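Local coordinates for oligopeptide ABC transporter, periplasmic oligopeptide-binding protein, putative (Thermotoga maritima MSB8, PDB 5IPW) that probably binds oligopeptides in the periplasm and hands them on for uptake by an ABC transporter, at residues H193-K196 / Q197-P200; K211-E214 / G215-T219; V221-F224 / N225-D229. All coordinates share one frame; numbering follows the deposited sequence.

Contact 1: residues H193-K196 / Q197-P200; sequences HYLK and QFHP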
ATOM      1  N   HIS A 193       7.185 -18.564  23.500  1.00 40.92           N
ATOM      2  CA  HIS A 193       7.400 -18.761  24.938  1.00 40.14           C
ATOM      3  C   HIS A 193       6.201 -18.294  25.766  1.00 40.41           C
ATOM      4  O   HIS A 193       5.950 -18.824  26.853  1.00 42.33           O
ATOM      5  CB  HIS A 193       8.683 -18.060  25.401  1.00 38.98           C
ATOM      6  CG  HIS A 193       8.565 -16.572  25.507  1.00 38.96           C
ATOM      7  ND1 HIS A 193       8.642 -15.735  24.412  1.00 39.66           N
ATOM      8  CD2 HIS A 193       8.382 -15.768  26.582  1.00 38.38           C
ATOM      9  CE1 HIS A 193       8.506 -14.482  24.808  1.00 39.84           C
ATOM     10  NE2 HIS A 193       8.352 -14.474  26.122  1.00 39.60           N
ATOM     11  N   TYR A 194       5.474 -17.303  25.248  1.00 38.53           N
ATOM     12  CA  TYR A 194       4.267 -16.796  25.890  1.00 37.63           C
ATOM     13  C   TYR A 194       3.006 -17.512  25.419  1.00 37.93           C
ATOM     14  O   TYR A 194       2.129 -17.789  26.230  1.00 37.90           O
ATOM     15  CB  TYR A 194       4.106 -15.293  25.630  1.00 37.61           C
ATOM     16  CG  TYR A 194       2.821 -14.705  26.195  1.00 37.91           C
ATOM     17  CD1 TYR A 194       2.674 -14.477  27.560  1.00 37.99           C
ATOM     18  CD2 TYR A 194       1.753 -14.379  25.358  1.00 39.13           C
ATOM     19  CE1 TYR A 194       1.498 -13.946  28.078  1.00 39.13           C
ATOM     20  CE2 TYR A 194       0.576 -13.841  25.864  1.00 38.75           C
ATOM     21  CZ  TYR A 194       0.450 -13.632  27.222  1.00 38.27           C
ATOM     22  OH  TYR A 194      -0.713 -13.102  27.717  1.00 37.35           O
ATOM     23  N   LEU A 195       2.909 -17.792  24.121  1.00 37.51           N
ATOM     24  CA  LEU A 195       1.648 -18.257  23.531  1.00 39.44           C
ATOM     25  C   LEU A 195       1.384 -19.766  23.597  1.00 41.59           C
ATOM     26  O   LEU A 195       0.225 -20.191  23.565  1.00 40.97           O
ATOM     27  CB  LEU A 195       1.548 -17.799  22.076  1.00 38.53           C
ATOM     28  CG  LEU A 195       1.276 -16.306  21.909  1.00 38.26           C
ATOM     29  CD1 LEU A 195       1.409 -15.910  20.450  1.00 38.09           C
ATOM     30  CD2 LEU A 195      -0.101 -15.936  22.433  1.00 37.41           C
ATOM     31  N   LYS A 196       2.444 -20.568  23.682  1.00 43.36           N
ATOM     32  CA  LYS A 196       2.304 -22.031  23.685  1.00 43.28           C
ATOM     33  C   LYS A 196       1.399 -22.557  24.805  1.00 43.70           C
ATOM     34  O   LYS A 196       0.785 -23.614  24.653  1.00 43.76           O
ATOM     35  CB  LYS A 196       3.671 -22.709  23.765  1.00 42.84           C
ATOM     36  CG  LYS A 196       4.380 -22.801  22.432  1.00 44.02           C
ATOM     37  CD  LYS A 196       5.727 -23.488  22.568  1.00 46.30           C
ATOM     38  CE  LYS A 196       6.279 -23.871  21.201  1.00 49.85           C
ATOM     39  NZ  LYS A 196       7.604 -24.551  21.281  1.00 51.81           N
ATOM     40  N   GLN A 197       1.322 -21.830  25.921  1.00 42.75           N
ATOM     41  CA  GLN A 197       0.432 -22.212  27.028  1.00 42.12           C
ATOM     42  C   GLN A 197      -1.055 -22.171  26.652  1.00 42.75           C
ATOM     43  O   GLN A 197      -1.880 -22.738  27.359  1.00 41.74           O
ATOM     44  CB  GLN A 197       0.667 -21.322  28.249  1.00 40.71           C
ATOM     45  CG  GLN A 197       0.275 -19.871  28.048  1.00 40.29           C
ATOM     46  CD  GLN A 197       0.534 -19.057  29.284  1.00 41.24           C
ATOM     47  OE1 GLN A 197       0.018 -19.375  30.352  1.00 42.02           O
ATOM     48  NE2 GLN A 197       1.346 -18.012  29.160  1.00 41.26           N
ATOM     49  N   PHE A 198      -1.380 -21.486  25.553  1.00 44.10           N
ATOM     50  CA  PHE A 198      -2.750 -21.374  25.046  1.00 44.66           C
ATOM     51  C   PHE A 198      -3.010 -22.234  23.803  1.00 46.38           C
ATOM     52  O   PHE A 198      -4.080 -22.144  23.197  1.00 45.06           O
ATOM     53  CB  PHE A 198      -3.040 -19.911  24.707  1.00 43.50           C
ATOM     54  CG  PHE A 198      -2.738 -18.964  25.826  1.00 42.09           C
ATOM     55  CD1 PHE A 198      -3.443 -19.034  27.017  1.00 41.85           C
ATOM     56  CD2 PHE A 198      -1.751 -18.005  25.696  1.00 41.53           C
ATOM     57  CE1 PHE A 198      -3.173 -18.162  28.058  1.00 41.01           C
ATOM     58  CE2 PHE A 198      -1.471 -17.132  26.736  1.00 40.45           C
ATOM     59  CZ  PHE A 198      -2.182 -17.211  27.919  1.00 40.03           C
ATOM     60  N   HIS A 199      -2.043 -23.073  23.438  1.00 49.14           N
ATOM     61  CA  HIS A 199      -2.092 -23.827  22.193  1.00 50.88           C
ATOM     62  C   HIS A 199      -2.132 -25.333  22.470  1.00 52.74           C
ATOM     63  O   HIS A 199      -1.198 -25.873  23.059  1.00 53.71           O
ATOM     64  CB  HIS A 199      -0.876 -23.483  21.337  1.00 52.50           C
ATOM     65  CG  HIS A 199      -1.061 -23.768  19.881  1.00 53.27           C
ATOM     66  ND1 HIS A 199      -0.920 -25.028  19.351  1.00 55.92           N
ATOM     67  CD2 HIS A 199      -1.364 -22.955  18.843  1.00 55.48           C
ATOM     68  CE1 HIS A 199      -1.130 -24.984  18.048  1.00 57.02           C
ATOM     69  NE2 HIS A 199      -1.401 -23.736  17.712  1.00 56.38           N
ATOM     70  N   PRO A 200      -3.223 -26.013  22.057  1.00 56.18           N
ATOM     71  CA  PRO A 200      -3.422 -27.449  22.314  1.00 55.86           C
ATOM     72  C   PRO A 200      -2.329 -28.400  21.819  1.00 54.18           C
ATOM     73  O   PRO A 200      -2.170 -29.478  22.382  1.00 55.71           O
ATOM     74  CB  PRO A 200      -4.737 -27.762  21.584  1.00 56.28           C
ATOM     75  CG  PRO A 200      -5.009 -26.588  20.708  1.00 56.28           C
ATOM     76  CD  PRO A 200      -4.416 -25.424  21.425  1.00 55.61           C
TER
HETATM   77  O   HOH W   1       3.612 -20.484  27.106  1.00 39.09           O
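Tyr194 O is held by Gln197 NE2 at 3.0 Å and, more weakly, by a water molecule. The setting is the end of helix 192-195, where the chain tightens into a 3-10 turn. The amide bond is well made: the N-H points at the oxygen with an angle of 161°, NE2 lies in the carbonyl plane, and the oxygen lies in the plane of the Gln197 amide. The same water donates to His193 O and accepts from Gln197 N, so Gln197 is tied to the helix end through both its backbone and its side chain. Its OE1 turns elsewhere, to Lys211 NZ. The tightening itself is made by two i to i+3 bonds, the 3-10 pattern: Phe198 N reaches Leu195 O at 2.9 Å, and His199 N reaches Lys196 O at 3.1 Å. In both, the donor stands above the carbonyl plane. Thr203 OG1 is a second partner of Lys196 O.

Phe198 meets Tyr194 as a T-shaped pair, its edge toward the tyrosine face, with centroids 5.7 Å apart. Leu195 CD2 adds an apolar touch at Phe198 CD2. Gln197 stands with CG between its backbone N and carbonyl carbon (chi1 67°), which carries that CG over the centre of the Phe198 ring, 3.4 Å above its plane.

Contact 2: residues K211-E214 / G215-T219; sequences KMVE and GVHNT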
ATOM      1  N   LYS A 211      -7.803 -21.846  31.928  1.00 66.73           N
ATOM      2  CA  LYS A 211      -7.479 -20.427  31.710  1.00 65.98           C
ATOM      3  C   LYS A 211      -8.536 -19.679  30.905  1.00 65.53           C
ATOM      4  O   LYS A 211      -8.522 -18.439  30.860  1.00 64.07           O
ATOM      5  CB  LYS A 211      -6.123 -20.290  31.017  1.00 63.78           C
ATOM      6  CG  LYS A 211      -4.957 -20.238  31.984  1.00 64.15           C
ATOM      7  CD  LYS A 211      -3.739 -20.947  31.417  1.00 63.12           C
ATOM      8  CE  LYS A 211      -2.528 -20.706  32.297  1.00 62.86           C
ATOM      9  NZ  LYS A 211      -1.349 -21.468  31.814  1.00 62.48           N
ATOM     10  N   MET A 212      -9.432 -20.418  30.258  1.00 64.36           N
ATOM     11  CA  MET A 212     -10.604 -19.805  29.645  1.00 65.86           C
ATOM     12  C   MET A 212     -11.485 -19.204  30.723  1.00 67.02           C
ATOM     13  O   MET A 212     -11.531 -19.690  31.855  1.00 69.29           O
ATOM     14  CB  MET A 212     -11.413 -20.827  28.867  1.00 63.33           C
ATOM     15  CG  MET A 212     -10.788 -21.233  27.556  1.00 61.55           C
ATOM     16  SD  MET A 212     -11.283 -22.909  27.187  1.00 64.96           S
ATOM     17  CE  MET A 212     -11.441 -22.862  25.429  1.00 63.30           C
ATOM     18  N   VAL A 213     -12.182 -18.144  30.361  1.00 70.41           N
ATOM     19  CA  VAL A 213     -13.092 -17.486  31.277  1.00 77.37           C
ATOM     20  C   VAL A 213     -14.458 -17.551  30.606  1.00 81.57           C
ATOM     21  O   VAL A 213     -14.576 -17.392  29.386  1.00 82.07           O
ATOM     22  CB  VAL A 213     -12.612 -16.061  31.689  1.00 78.76           C
ATOM     23  CG1 VAL A 213     -11.800 -15.388  30.588  1.00 77.50           C
ATOM     24  CG2 VAL A 213     -13.772 -15.193  32.186  1.00 78.19           C
ATOM     25  N   GLU A 214     -15.475 -17.856  31.405  1.00 85.75           N
ATOM     26  CA  GLU A 214     -16.814 -18.107  30.882  1.00 86.94           C
ATOM     27  C   GLU A 214     -17.504 -16.790  30.566  1.00 81.07           C
ATOM     28  O   GLU A 214     -17.276 -15.780  31.243  1.00 73.47           O
ATOM     29  CB  GLU A 214     -17.634 -18.922  31.881  1.00 92.66           C
ATOM     30  CG  GLU A 214     -16.999 -20.261  32.233  1.00 96.89           C
ATOM     31  CD  GLU A 214     -17.861 -21.110  33.148  1.00 99.96           C
ATOM     32  OE1 GLU A 214     -18.804 -20.568  33.764  1.00103.02           O
ATOM     33  OE2 GLU A 214     -17.591 -22.325  33.254  1.00100.40           O
ATOM     34  N   GLY A 215     -18.327 -16.808  29.519  1.00 79.95           N
ATOM     35  CA  GLY A 215     -19.011 -15.608  29.040  1.00 82.91           C
ATOM     36  C   GLY A 215     -18.146 -14.728  28.151  1.00 84.18           C
ATOM     37  O   GLY A 215     -18.584 -13.661  27.715  1.00 82.57           O
ATOM     38  N   VAL A 216     -16.917 -15.177  27.885  1.00 84.91           N
ATOM     39  CA  VAL A 216     -15.980 -14.458  27.015  1.00 81.62           C
ATOM     40  C   VAL A 216     -15.277 -15.401  26.027  1.00 77.13           C
ATOM     41  O   VAL A 216     -15.294 -15.143  24.826  1.00 78.10           O
ATOM     42  CB  VAL A 216     -14.938 -13.645  27.824  1.00 81.71           C
ATOM     43  CG1 VAL A 216     -14.252 -14.505  28.856  1.00 84.81           C
ATOM     44  CG2 VAL A 216     -13.899 -13.012  26.907  1.00 82.04           C
ATOM     45  N   HIS A 217     -14.667 -16.479  26.526  1.00 73.35           N
ATOM     46  CA  HIS A 217     -13.943 -17.431  25.677  1.00 70.69           C
ATOM     47  C   HIS A 217     -14.766 -18.709  25.546  1.00 72.71           C
ATOM     48  O   HIS A 217     -14.788 -19.538  26.460  1.00 73.59           O
ATOM     49  CB  HIS A 217     -12.556 -17.763  26.257  1.00 66.39           C
ATOM     50  CG  HIS A 217     -11.670 -16.570  26.446  1.00 63.04           C
ATOM     51  ND1 HIS A 217     -11.020 -16.307  27.632  1.00 60.64           N
ATOM     52  CD2 HIS A 217     -11.334 -15.563  25.605  1.00 61.94           C
ATOM     53  CE1 HIS A 217     -10.324 -15.192  27.515  1.00 59.75           C
ATOM     54  NE2 HIS A 217     -10.500 -14.719  26.296  1.00 59.78           N
ATOM     55  N   ASN A 218     -15.444 -18.859  24.411  1.00 73.90           N
ATOM     56  CA  ASN A 218     -16.294 -20.029  24.165  1.00 77.10           C
ATOM     57  C   ASN A 218     -15.503 -21.225  23.668  1.00 74.50           C
ATOM     58  O   ASN A 218     -15.821 -22.361  23.995  1.00 76.30           O
ATOM     59  CB  ASN A 218     -17.422 -19.699  23.180  1.00 80.60           C
ATOM     60  CG  ASN A 218     -18.650 -19.134  23.877  1.00 83.96           C
ATOM     61  OD1 ASN A 218     -19.319 -19.840  24.632  1.00 84.50           O
ATOM     62  ND2 ASN A 218     -18.950 -17.858  23.632  1.00 85.55           N
ATOM     63  N   THR A 219     -14.479 -20.961  22.868  1.00 74.41           N
ATOM     64  CA  THR A 219     -13.569 -22.002  22.403  1.00 71.98           C
ATOM     65  C   THR A 219     -12.145 -21.610  22.781  1.00 69.16           C
ATOM     66  O   THR A 219     -11.917 -20.524  23.318  1.00 66.98           O
ATOM     67  CB  THR A 219     -13.701 -22.250  20.882  1.00 74.73           C
ATOM     68  OG1 THR A 219     -12.625 -23.085  20.431  1.00 76.80           O
ATOM     69  CG2 THR A 219     -13.694 -20.941  20.083  1.00 75.18           C
TER
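His217 N and Val213 O close this turn with a bond of 3.0 Å. It is nearly straight at the hydrogen (166°), and the donor sits almost along the C=O axis. A second link runs the other way between the same two residues: Val213 N points at the ring nitrogen His217 ND1, but at 3.5 Å it is weak. The imidazole can take this place because CG lies anti to the carbonyl carbon, chi1 -58°, which lays the ring back beside the chain toward Val213. Since ND1 faces an N-H, it is likely to act as the acceptor, which would leave the proton on NE2; that atom is hydrogen-bonded to Asp226 OD2 on helix 220-227.

Around this pair the packing is apolar. Met212 crosses the histidine at an angle, its CG 4.1 Å from His217 CB. Val216 puts CG2 over one face of the imidazole, 3.8 Å above the plane and offset toward the rim. Val213 and Val216 also come together, though their methyls are modelled too close for the exact spacing to be trusted.

What shapes the loop is the backbone between them. Glu214 is extended and Gly215 has a positive phi of 82°, much as at the two central corners of a type II turn. Farther out, Met212 rests on Trp220 and Leu223, and Lys211 leans on Leu223.

The chain then runs on to Thr219, whose OG1 weakly caps Val221 N, while Asp222 OD2 accepts from Thr219 N. The whole is an alpha-turn, closed from residue i to i+4, leading into the N-cap of helix 220-227.

Contact 3: residues V221-F224 / N225-D229; sequences VDLF and NDKND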
ATOM      1  N   VAL A 221      -9.717 -21.220  20.690  1.00 64.48           N
ATOM      2  CA  VAL A 221      -9.313 -20.246  19.681  1.00 66.44           C
ATOM      3  C   VAL A 221      -9.586 -18.819  20.178  1.00 63.33           C
ATOM      4  O   VAL A 221      -8.792 -17.910  19.928  1.00 63.83           O
ATOM      5  CB  VAL A 221     -10.034 -20.498  18.334  1.00 68.17           C
ATOM      6  CG1 VAL A 221      -9.646 -19.456  17.299  1.00 71.07           C
ATOM      7  CG2 VAL A 221      -9.703 -21.883  17.796  1.00 68.57           C
ATOM      8  N   ASP A 222     -10.693 -18.634  20.896  1.00 60.77           N
ATOM      9  CA  ASP A 222     -11.067 -17.316  21.411  1.00 59.68           C
ATOM     10  C   ASP A 222     -10.054 -16.836  22.435  1.00 57.81           C
ATOM     11  O   ASP A 222      -9.694 -15.659  22.453  1.00 57.58           O
ATOM     12  CB  ASP A 222     -12.453 -17.345  22.060  1.00 61.31           C
ATOM     13  CG  ASP A 222     -13.563 -17.668  21.077  1.00 62.54           C
ATOM     14  OD1 ASP A 222     -13.373 -17.499  19.852  1.00 58.22           O
ATOM     15  OD2 ASP A 222     -14.640 -18.096  21.549  1.00 65.66           O
ATOM     16  N   LEU A 223      -9.616 -17.752  23.293  1.00 56.56           N
ATOM     17  CA  LEU A 223      -8.582 -17.457  24.278  1.00 55.52           C
ATOM     18  C   LEU A 223      -7.263 -17.134  23.580  1.00 54.68           C
ATOM     19  O   LEU A 223      -6.594 -16.172  23.946  1.00 56.31           O
ATOM     20  CB  LEU A 223      -8.398 -18.630  25.248  1.00 55.04           C
ATOM     21  CG  LEU A 223      -7.316 -18.484  26.329  1.00 55.72           C
ATOM     22  CD1 LEU A 223      -7.545 -17.263  27.209  1.00 55.30           C
ATOM     23  CD2 LEU A 223      -7.235 -19.743  27.183  1.00 56.70           C
ATOM     24  N   PHE A 224      -6.904 -17.922  22.569  1.00 50.18           N
ATOM     25  CA  PHE A 224      -5.645 -17.711  21.874  1.00 50.63           C
ATOM     26  C   PHE A 224      -5.591 -16.355  21.190  1.00 51.12           C
ATOM     27  O   PHE A 224      -4.614 -15.624  21.345  1.00 52.59           O
ATOM     28  CB  PHE A 224      -5.378 -18.808  20.844  1.00 50.90           C
ATOM     29  CG  PHE A 224      -3.998 -18.747  20.259  1.00 49.75           C
ATOM     30  CD1 PHE A 224      -3.738 -17.964  19.142  1.00 49.81           C
ATOM     31  CD2 PHE A 224      -2.954 -19.450  20.840  1.00 50.15           C
ATOM     32  CE1 PHE A 224      -2.463 -17.894  18.606  1.00 49.83           C
ATOM     33  CE2 PHE A 224      -1.677 -19.390  20.306  1.00 50.64           C
ATOM     34  CZ  PHE A 224      -1.430 -18.607  19.189  1.00 50.08           C
ATOM     35  N   ASN A 225      -6.634 -16.029  20.434  1.00 50.86           N
ATOM     36  CA  ASN A 225      -6.696 -14.757  19.717  1.00 50.98           C
ATOM     37  C   ASN A 225      -6.754 -13.548  20.651  1.00 49.88           C
ATOM     38  O   ASN A 225      -6.258 -12.481  20.299  1.00 49.84           O
ATOM     39  CB  ASN A 225      -7.884 -14.730  18.754  1.00 52.51           C
ATOM     40  CG  ASN A 225      -7.768 -15.767  17.644  1.00 55.67           C
ATOM     41  OD1 ASN A 225      -6.672 -16.104  17.185  1.00 56.49           O
ATOM     42  ND2 ASN A 225      -8.907 -16.278  17.201  1.00 58.52           N
ATOM     43  N   ASP A 226      -7.349 -13.714  21.829  1.00 49.57           N
ATOM     44  CA  ASP A 226      -7.355 -12.651  22.846  1.00 52.56           C
ATOM     45  C   ASP A 226      -5.971 -12.428  23.408  1.00 51.65           C
ATOM     46  O   ASP A 226      -5.578 -11.293  23.692  1.00 52.18           O
ATOM     47  CB  ASP A 226      -8.296 -12.979  24.015  1.00 54.87           C
ATOM     48  CG  ASP A 226      -9.660 -12.336  23.869  1.00 58.81           C
ATOM     49  OD1 ASP A 226     -10.155 -12.213  22.725  1.00 57.50           O
ATOM     50  OD2 ASP A 226     -10.238 -11.958  24.914  1.00 65.20           O
ATOM     51  N   LYS A 227      -5.253 -13.527  23.591  1.00 48.09           N
ATOM     52  CA  LYS A 227      -3.892 -13.478  24.091  1.00 46.46           C
ATOM     53  C   LYS A 227      -2.914 -12.980  23.033  1.00 43.16           C
ATOM     54  O   LYS A 227      -1.976 -12.258  23.353  1.00 40.81           O
ATOM     55  CB  LYS A 227      -3.473 -14.860  24.600  1.00 46.04           C
ATOM     56  CG  LYS A 227      -4.255 -15.305  25.824  1.00 45.45           C
ATOM     57  CD  LYS A 227      -4.019 -14.384  27.008  1.00 45.69           C
ATOM     58  CE  LYS A 227      -4.859 -14.783  28.204  1.00 45.74           C
ATOM     59  NZ  LYS A 227      -4.821 -13.726  29.250  1.00 45.78           N
ATOM     60  N   ASN A 228      -3.144 -13.348  21.779  1.00 41.38           N
ATOM     61  CA  ASN A 228      -2.270 -12.917  20.694  1.00 42.01           C
ATOM     62  C   ASN A 228      -2.778 -11.626  20.055  1.00 42.82           C
ATOM     63  O   ASN A 228      -2.512 -11.373  18.887  1.00 42.93           O
ATOM     64  CB  ASN A 228      -2.130 -14.027  19.640  1.00 40.54           C
ATOM     65  CG  ASN A 228      -0.992 -13.768  18.659  1.00 40.96           C
ATOM     66  OD1 ASN A 228       0.049 -13.210  19.023  1.00 40.77           O
ATOM     67  ND2 ASN A 228      -1.185 -14.170  17.407  1.00 39.84           N
ATOM     68  N   ASP A 229      -3.496 -10.815  20.832  1.00 45.17           N
ATOM     69  CA  ASP A 229      -4.069  -9.555  20.361  1.00 47.40           C
ATOM     70  C   ASP A 229      -3.139  -8.408  20.746  1.00 45.91           C
ATOM     71  O   ASP A 229      -3.073  -8.025  21.917  1.00 45.34           O
ATOM     72  CB  ASP A 229      -5.452  -9.351  20.999  1.00 50.40           C
ATOM     73  CG  ASP A 229      -6.211  -8.178  20.410  1.00 52.28           C
ATOM     74  OD1 ASP A 229      -5.607  -7.112  20.180  1.00 54.11           O
ATOM     75  OD2 ASP A 229      -7.428  -8.309  20.187  1.00 55.94           O
TER
HETATM   76  O   HOH W   2     -11.720 -15.547  18.451  1.00 59.07           O
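Phe224 and Asn228 make the tight side of helix 220-227, Asn228 being the first residue to leave helical geometry. Their side chains run next to each other in the same direction, Phe224 CE1 lying 4.0 Å from Asn228 CB, with ring and amide planes 61° apart. Phe224 CG is anti to the backbone N (chi1 -171°), which throws the ring forward along the helix onto this later residue. Beneath them, Asn228 N binds Phe224 O in the carbonyl plane, a rung of the i to i+4 ladder that also pairs Asp226 N with Asp222 O and Lys227 N with Leu223 O. The rung from Asn225 N to Val221 O is almost straight, 172° at the hydrogen. On the next flank Leu223 CD1 touches Lys227 CE at 3.8 Å; a bend at chi2 of the lysine brings its aliphatic chain across the leucine.

The looser side is polar and watered. Asn225 lies alongside Val221, its amide set nearly square to the Phe224 ring, and OD1 stands at the edge of that ring in its plane, 4.0 Å from Phe224 CD1. Asn225 ND2 gives one hydrogen to a water at 3.2 Å, and this water donates to Asp222 OD1 at 2.9 Å. An alanine here removes the amide, so the water would probably lose one anchor and the Phe224 edge its in-plane neighbour OD1.

Beyond the contact, Phe224 packs on Leu195 of helix 192-195 and Ile139 of helix 129-140. Asn228 touches the same two residues, so the end of helix 220-227 is wedged against both helices.

Overall arrangement
The three contacts follow one another along the chain: contact 1 ends helix 192-195, contact 2 turns the loop after helix 205-209, and contact 3 occupies helix 220-227. Contact 3 is the hub, its centre about 10 Å from the centres of each of the others, which are about 16 Å apart. Tyr194 and Phe198 of contact 1 pack on Lys227, and Met212 and His217 of contact 2 lie against Leu223. All sit about 27 to 36 Å from the centre of the chain, on the same side of it. They therefore build one compact patch of short helices and loops at the periphery of this solute-binding protein, joined by side-chain packing and probable Gln197-Lys211 and His217-Asp226 hydrogen bonds.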